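Local coordinates for protein teichoic acid D-alanine hydrolase (Staphylococcus aureus, PDB 5ZH8) that hydrolyses the esters that attach D-alanine to wall and lipoteichoic acids, and affects methicillin resistance, autolysis and cell wall structure, at residues Lys50-Arg55 against Asn234-Ile239; Phe131-Leu136 against Lys221-Val226. One frame throughout, in Å; residues are numbered along the deposited sequence.

Both contacts join pairs of helices, and helix 231-240 connects them: it supplies one side of interaction 1 and leans on helix 129-142 of interaction 2 through Tyr235 and Ile239. Interaction 1 lies further out, about 17 Å from the chain centre against about 13 Å for interaction 2, and is partly buried; there a charged and aromatic stack spans widely spaced helices. Interaction 2 is buried and made by methyl and methylene groups, with no hydrogen bond across it and with the backbones closer together. Tyr235 links the two places, Tyr235 CD1 touching Ser132 OG at 3.5 Å.

Interaction 1 (Lys50-Arg55 against Asn234-Ile239); sequences KYLVDR and NYYTKI
Arg55 lies across the ring of Tyr236 and so joins helix 47-55, the first modelled helix, to helix 231-240 of the beta-lactamase fold. The segment axes, inclined at 60°, come no closer than 11.7 Å, and side chains bridge the gap.

The main interaction is a cation-pi stack. Arg55 CZ sits 3.5 Å from the centroid of the Tyr236 ring, with guanidinium and ring planes only 19° apart. An Arg55 chain extended from CG to NE, with CG anti to the backbone N (chi1 -175°), carries the group across; CD rests over the same face as a CH-pi contact. Tyr235 covers the opposite face, leaving the Tyr236 ring sandwiched.

Apolar contacts flank the stack. Leu52 CD2 reaches Tyr236 CE2 at 3.7 Å, while the Tyr51 ring presents its edge to Tyr236 CD2.

Polar bonds hold the pieces in place. Arg55 NH2 forms a salt bridge with Asp241, just beyond helix 231-240, and Tyr236 OH is hydrogen-bonded to Glu253. The guanidinium is also held from its own helix: Arg55 NH1 donates to Tyr51 OH at 3.1 Å, a bent bond whose acceptor is tilted out of the guanidinium plane.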
loop_
_atom_site.group_PDB
_atom_site.type_symbol
_atom_site.label_atom_id
_atom_site.label_comp_id
_atom_site.label_asym_id
_atom_site.label_seq_id
_atom_site.Cartn_x
_atom_site.Cartn_y
_atom_site.Cartn_z
ATOM N N LYS A 50 -16.223 -25.782 -13.635
ATOM C CA LYS A 50 -16.803 -26.721 -14.550
ATOM C C LYS A 50 -16.892 -26.051 -15.877
ATOM O O LYS A 50 -16.355 -26.543 -16.835
ATOM C CB LYS A 50 -18.207 -27.070 -14.114
ATOM C CG LYS A 50 -18.440 -28.518 -13.757
ATOM C CD LYS A 50 -19.037 -28.615 -12.369
ATOM C CE LYS A 50 -20.205 -29.573 -12.330
ATOM N NZ LYS A 50 -20.545 -29.925 -10.929
ATOM N N TYR A 51 -17.563 -24.903 -15.923
ATOM C CA TYR A 51 -17.773 -24.188 -17.177
ATOM C C TYR A 51 -16.461 -23.849 -17.881
ATOM O O TYR A 51 -16.320 -24.075 -19.082
ATOM C CB TYR A 51 -18.569 -22.900 -16.954
ATOM C CG TYR A 51 -18.566 -22.023 -18.184
ATOM C CD1 TYR A 51 -19.346 -22.347 -19.284
ATOM C CD2 TYR A 51 -17.742 -20.897 -18.272
ATOM C CE1 TYR A 51 -19.335 -21.564 -20.425
ATOM C CE2 TYR A 51 -17.727 -20.113 -19.415
ATOM C CZ TYR A 51 -18.527 -20.457 -20.487
ATOM O OH TYR A 51 -18.516 -19.707 -21.633
ATOM N N LEU A 52 -15.514 -23.294 -17.130
ATOM C CA LEU A 52 -14.249 -22.823 -17.697
ATOM C C LEU A 52 -13.370 -23.947 -18.231
ATOM O O LEU A 52 -12.749 -23.803 -19.284
ATOM C CB LEU A 52 -13.469 -22.028 -16.654
ATOM C CG LEU A 52 -14.134 -20.724 -16.231
ATOM C CD1 LEU A 52 -13.546 -20.239 -14.923
ATOM C CD2 LEU A 52 -13.998 -19.673 -17.319
ATOM N N VAL A 53 -13.312 -25.058 -17.502
ATOM C CA VAL A 53 -12.522 -26.213 -17.937
ATOM C C VAL A 53 -13.029 -26.704 -19.290
ATOM O O VAL A 53 -12.235 -26.933 -20.201
ATOM C CB VAL A 53 -12.540 -27.371 -16.901
ATOM C CG1 VAL A 53 -11.951 -28.652 -17.485
ATOM C CG2 VAL A 53 -11.787 -26.977 -15.636
ATOM N N ASP A 54 -14.347 -26.835 -19.420
ATOM C CA ASP A 54 -14.953 -27.337 -20.652
ATOM C C ASP A 54 -14.783 -26.343 -21.796
ATOM O O ASP A 54 -14.552 -26.730 -22.944
ATOM C CB ASP A 54 -16.437 -27.635 -20.446
ATOM C CG ASP A 54 -17.083 -28.190 -21.689
ATOM O OD1 ASP A 54 -16.841 -29.372 -22.014
ATOM O OD2 ASP A 54 -17.818 -27.435 -22.356
ATOM N N ARG A 55 -14.901 -25.065 -21.462
ATOM C CA ARG A 55 -14.701 -23.983 -22.415
ATOM C C ARG A 55 -13.285 -23.992 -22.995
ATOM O O ARG A 55 -13.099 -23.741 -24.186
ATOM C CB ARG A 55 -14.970 -22.644 -21.721
ATOM C CG ARG A 55 -14.905 -21.432 -22.633
ATOM C CD ARG A 55 -14.639 -20.171 -21.839
ATOM N NE ARG A 55 -14.204 -19.073 -22.695
ATOM C CZ ARG A 55 -14.997 -18.343 -23.470
ATOM N NH1 ARG A 55 -16.310 -18.563 -23.516
ATOM N NH2 ARG A 55 -14.459 -17.377 -24.205
ATOM N N ASN A 234 -21.941 -16.488 -17.337
ATOM C CA ASN A 234 -22.675 -15.254 -17.554
ATOM C C ASN A 234 -21.750 -14.177 -18.109
ATOM O O ASN A 234 -22.124 -13.465 -19.042
ATOM C CB ASN A 234 -23.359 -14.776 -16.267
ATOM C CG ASN A 234 -24.652 -15.531 -15.963
ATOM O OD1 ASN A 234 -24.834 -16.062 -14.868
ATOM N ND2 ASN A 234 -25.574 -15.550 -16.923
ATOM N N TYR A 235 -20.540 -14.069 -17.556
ATOM C CA TYR A 235 -19.566 -13.095 -18.059
ATOM C C TYR A 235 -19.183 -13.349 -19.518
ATOM O O TYR A 235 -19.172 -12.423 -20.324
ATOM C CB TYR A 235 -18.283 -13.059 -17.225
ATOM C CG TYR A 235 -17.153 -12.411 -18.003
ATOM C CD1 TYR A 235 -17.032 -11.026 -18.081
ATOM C CD2 TYR A 235 -16.237 -13.188 -18.712
ATOM C CE1 TYR A 235 -16.022 -10.440 -18.819
ATOM C CE2 TYR A 235 -15.225 -12.603 -19.455
ATOM C CZ TYR A 235 -15.127 -11.233 -19.503
ATOM O OH TYR A 235 -14.122 -10.672 -20.244
ATOM N N TYR A 236 -18.837 -14.586 -19.851
ATOM C CA TYR A 236 -18.393 -14.885 -21.216
ATOM C C TYR A 236 -19.527 -14.763 -22.238
ATOM O O TYR A 236 -19.366 -14.121 -23.280
ATOM C CB TYR A 236 -17.724 -16.262 -21.317
ATOM C CG TYR A 236 -16.244 -16.232 -21.010
ATOM C CD1 TYR A 236 -15.344 -15.587 -21.854
ATOM C CD2 TYR A 236 -15.752 -16.802 -19.847
ATOM C CE1 TYR A 236 -13.992 -15.551 -21.565
ATOM C CE2 TYR A 236 -14.399 -16.765 -19.543
ATOM C CZ TYR A 236 -13.522 -16.139 -20.405
ATOM O OH TYR A 236 -12.176 -16.106 -20.122
ATOM N N THR A 237 -20.668 -15.371 -21.939
ATOM C CA THR A 237 -21.803 -15.359 -22.858
ATOM C C THR A 237 -22.380 -13.947 -23.062
ATOM O O THR A 237 -22.766 -13.588 -24.177
ATOM C CB THR A 237 -22.922 -16.301 -22.376
ATOM O OG1 THR A 237 -23.236 -16.008 -21.012
ATOM C CG2 THR A 237 -22.492 -17.737 -22.470
ATOM N N LYS A 238 -22.412 -13.151 -21.995
ATOM C CA LYS A 238 -23.056 -11.835 -22.038
ATOM C C LYS A 238 -22.114 -10.642 -22.231
ATOM O O LYS A 238 -22.573 -9.553 -22.569
ATOM C CB LYS A 238 -23.897 -11.607 -20.779
ATOM C CG LYS A 238 -25.013 -12.617 -20.549
ATOM C CD LYS A 238 -25.762 -12.268 -19.270
ATOM C CE LYS A 238 -26.972 -13.154 -19.032
ATOM N NZ LYS A 238 -28.071 -12.854 -19.988
ATOM N N ILE A 239 -20.814 -10.823 -22.011
ATOM C CA ILE A 239 -19.847 -9.711 -22.154
ATOM C C ILE A 239 -18.575 -10.138 -22.882
ATOM O O ILE A 239 -18.263 -9.610 -23.947
ATOM C CB ILE A 239 -19.459 -9.104 -20.785
ATOM C CG1 ILE A 239 -20.693 -8.550 -20.062
ATOM C CG2 ILE A 239 -18.415 -8.002 -20.961
ATOM C CD1 ILE A 239 -20.488 -8.330 -18.578
#

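Interaction 2 (Phe131-Leu136 against Lys221-Val226); sequences FSTGLL and KVIEEV
Ile223 drives its terminal methyl into the notch between Thr133 and Leu136, one turn apart on helix 129-142. The close packing is concentrated on that single methyl: Ile223 CD1 lies 3.7 Å from Thr133 CG2 and equally 3.7 Å from Leu136 CB, with Leu136 CD1 slightly further off at 4.1 Å. Ile223 and Leu136 cross at about a right angle, and the tip of the isoleucine, CD1, meets the leucine at its CB. Placing Thr133 CG2 anti to the backbone N (OG1 at chi1 -59°) turns the methyl to Ile223, while OG1 is hydrogen-bonded to Tyr231 OH and to the carbonyl of Gly284. Helix 231-240 packs on both partners, with Tyr231 and Ile239 against Leu136 and Asn234 against Ile223.

Beyond this point the two segments make no contact. Glu225 is exposed and Val226 partly so, and neither touches residues 131-136. Lys221 and Glu224, although buried, also stand clear of that segment and form a salt bridge, Lys221 NZ reaching Glu224 OE1 at 2.7 Å nearly along the carboxylate C-O axis. Asp190 gives the lysine a second acidic partner, and Glu224 OE2 accepts the backbone N-H of Tyr231.

Phe131 directly follows a Ser-x-x-Lys sequence, the signature of serine beta-lactamases and penicillin-binding proteins. The helix that Ile223 packs against thus carries the end of this motif, in the helical part of the beta-lactamase fold.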
loop_
_atom_site.group_PDB
_atom_site.type_symbol
_atom_site.label_atom_id
_atom_site.label_comp_id
_atom_site.label_asym_id
_atom_site.label_seq_id
_atom_site.Cartn_x
_atom_site.Cartn_y
_atom_site.Cartn_z
ATOM N N PHE A 131 -17.110 -3.845 -12.019
ATOM C CA PHE A 131 -17.704 -3.278 -13.232
ATOM C C PHE A 131 -18.311 -4.370 -14.112
ATOM O O PHE A 131 -19.411 -4.216 -14.626
ATOM C CB PHE A 131 -16.644 -2.471 -14.006
ATOM C CG PHE A 131 -17.140 -1.871 -15.300
ATOM C CD1 PHE A 131 -18.332 -1.159 -15.355
ATOM C CD2 PHE A 131 -16.388 -1.996 -16.467
ATOM C CE1 PHE A 131 -18.776 -0.605 -16.545
ATOM C CE2 PHE A 131 -16.824 -1.446 -17.661
ATOM C CZ PHE A 131 -18.023 -0.752 -17.699
ATOM N N SER A 132 -17.587 -5.469 -14.276
ATOM C CA SER A 132 -18.093 -6.650 -14.983
ATOM C C SER A 132 -19.406 -7.143 -14.350
ATOM O O SER A 132 -20.400 -7.369 -15.054
ATOM C CB SER A 132 -17.027 -7.760 -14.990
ATOM O OG SER A 132 -17.586 -9.041 -15.234
ATOM N N THR A 133 -19.396 -7.284 -13.023
ATOM C CA THR A 133 -20.567 -7.715 -12.261
ATOM C C THR A 133 -21.728 -6.705 -12.380
ATOM O O THR A 133 -22.893 -7.098 -12.490
ATOM C CB THR A 133 -20.204 -7.928 -10.770
ATOM O OG1 THR A 133 -19.173 -8.916 -10.658
ATOM C CG2 THR A 133 -21.425 -8.378 -9.954
ATOM N N GLY A 134 -21.407 -5.413 -12.357
ATOM C CA GLY A 134 -22.411 -4.373 -12.539
ATOM C C GLY A 134 -23.062 -4.428 -13.911
ATOM O O GLY A 134 -24.270 -4.241 -14.036
ATOM N N LEU A 135 -22.265 -4.689 -14.944
ATOM C CA LEU A 135 -22.788 -4.809 -16.306
ATOM C C LEU A 135 -23.757 -5.977 -16.423
ATOM O O LEU A 135 -24.797 -5.859 -17.072
ATOM C CB LEU A 135 -21.651 -4.970 -17.314
ATOM C CG LEU A 135 -20.863 -3.689 -17.607
ATOM C CD1 LEU A 135 -19.525 -4.010 -18.253
ATOM C CD2 LEU A 135 -21.668 -2.741 -18.487
ATOM N N LEU A 136 -23.409 -7.097 -15.787
ATOM C CA LEU A 136 -24.266 -8.274 -15.752
ATOM C C LEU A 136 -25.572 -7.976 -15.027
ATOM O O LEU A 136 -26.630 -8.427 -15.453
ATOM C CB LEU A 136 -23.538 -9.443 -15.076
ATOM C CG LEU A 136 -22.363 -10.065 -15.844
ATOM C CD1 LEU A 136 -21.613 -11.047 -14.958
ATOM C CD2 LEU A 136 -22.836 -10.746 -17.125
ATOM N N LYS A 221 -23.409 -13.795 -6.643
ATOM C CA LYS A 221 -24.206 -14.977 -6.331
ATOM C C LYS A 221 -25.666 -14.794 -6.759
ATOM O O LYS A 221 -26.309 -15.746 -7.223
ATOM C CB LYS A 221 -24.127 -15.304 -4.837
ATOM C CG LYS A 221 -24.759 -16.633 -4.452
ATOM C CD LYS A 221 -23.974 -17.810 -5.024
ATOM C CE LYS A 221 -24.899 -18.900 -5.550
ATOM N NZ LYS A 221 -24.193 -19.828 -6.475
ATOM N N VAL A 222 -26.182 -13.573 -6.600
ATOM C CA VAL A 222 -27.516 -13.214 -7.092
ATOM C C VAL A 222 -27.600 -13.499 -8.595
ATOM O O VAL A 222 -28.567 -14.106 -9.074
ATOM C CB VAL A 222 -27.851 -11.724 -6.804
ATOM C CG1 VAL A 222 -29.076 -11.263 -7.592
ATOM C CG2 VAL A 222 -28.067 -11.494 -5.311
ATOM N N ILE A 223 -26.574 -13.065 -9.328
ATOM C CA ILE A 223 -26.487 -13.315 -10.764
ATOM C C ILE A 223 -26.553 -14.813 -11.037
ATOM O O ILE A 223 -27.315 -15.258 -11.889
ATOM C CB ILE A 223 -25.197 -12.717 -11.378
ATOM C CG1 ILE A 223 -25.259 -11.185 -11.360
ATOM C CG2 ILE A 223 -24.979 -13.206 -12.807
ATOM C CD1 ILE A 223 -23.922 -10.511 -11.557
ATOM N N GLU A 224 -25.757 -15.585 -10.308
ATOM C CA GLU A 224 -25.731 -17.030 -10.504
ATOM C C GLU A 224 -27.086 -17.671 -10.215
ATOM O O GLU A 224 -27.536 -18.532 -10.967
ATOM C CB GLU A 224 -24.649 -17.680 -9.639
ATOM C CG GLU A 224 -23.238 -17.458 -10.153
ATOM C CD GLU A 224 -22.208 -18.275 -9.404
ATOM O OE1 GLU A 224 -22.497 -18.721 -8.268
ATOM O OE2 GLU A 224 -21.106 -18.469 -9.957
ATOM N N GLU A 225 -27.726 -17.230 -9.133
ATOM C CA GLU A 225 -28.984 -17.817 -8.670
ATOM C C GLU A 225 -30.142 -17.535 -9.630
ATOM O O GLU A 225 -30.929 -18.427 -9.905
ATOM C CB GLU A 225 -29.331 -17.289 -7.270
ATOM C CG GLU A 225 -30.435 -18.052 -6.555
ATOM C CD GLU A 225 -30.011 -19.436 -6.107
ATOM O OE1 GLU A 225 -28.811 -19.628 -5.780
ATOM O OE2 GLU A 225 -30.890 -20.331 -6.072
ATOM N N VAL A 226 -30.243 -16.300 -10.126
ATOM C CA VAL A 226 -31.346 -15.915 -11.018
ATOM C C VAL A 226 -31.190 -16.511 -12.405
ATOM O O VAL A 226 -32.186 -16.828 -13.052
ATOM C CB VAL A 226 -31.517 -14.383 -11.163
ATOM C CG1 VAL A 226 -31.822 -13.737 -9.824
ATOM C CG2 VAL A 226 -30.306 -13.745 -11.824
#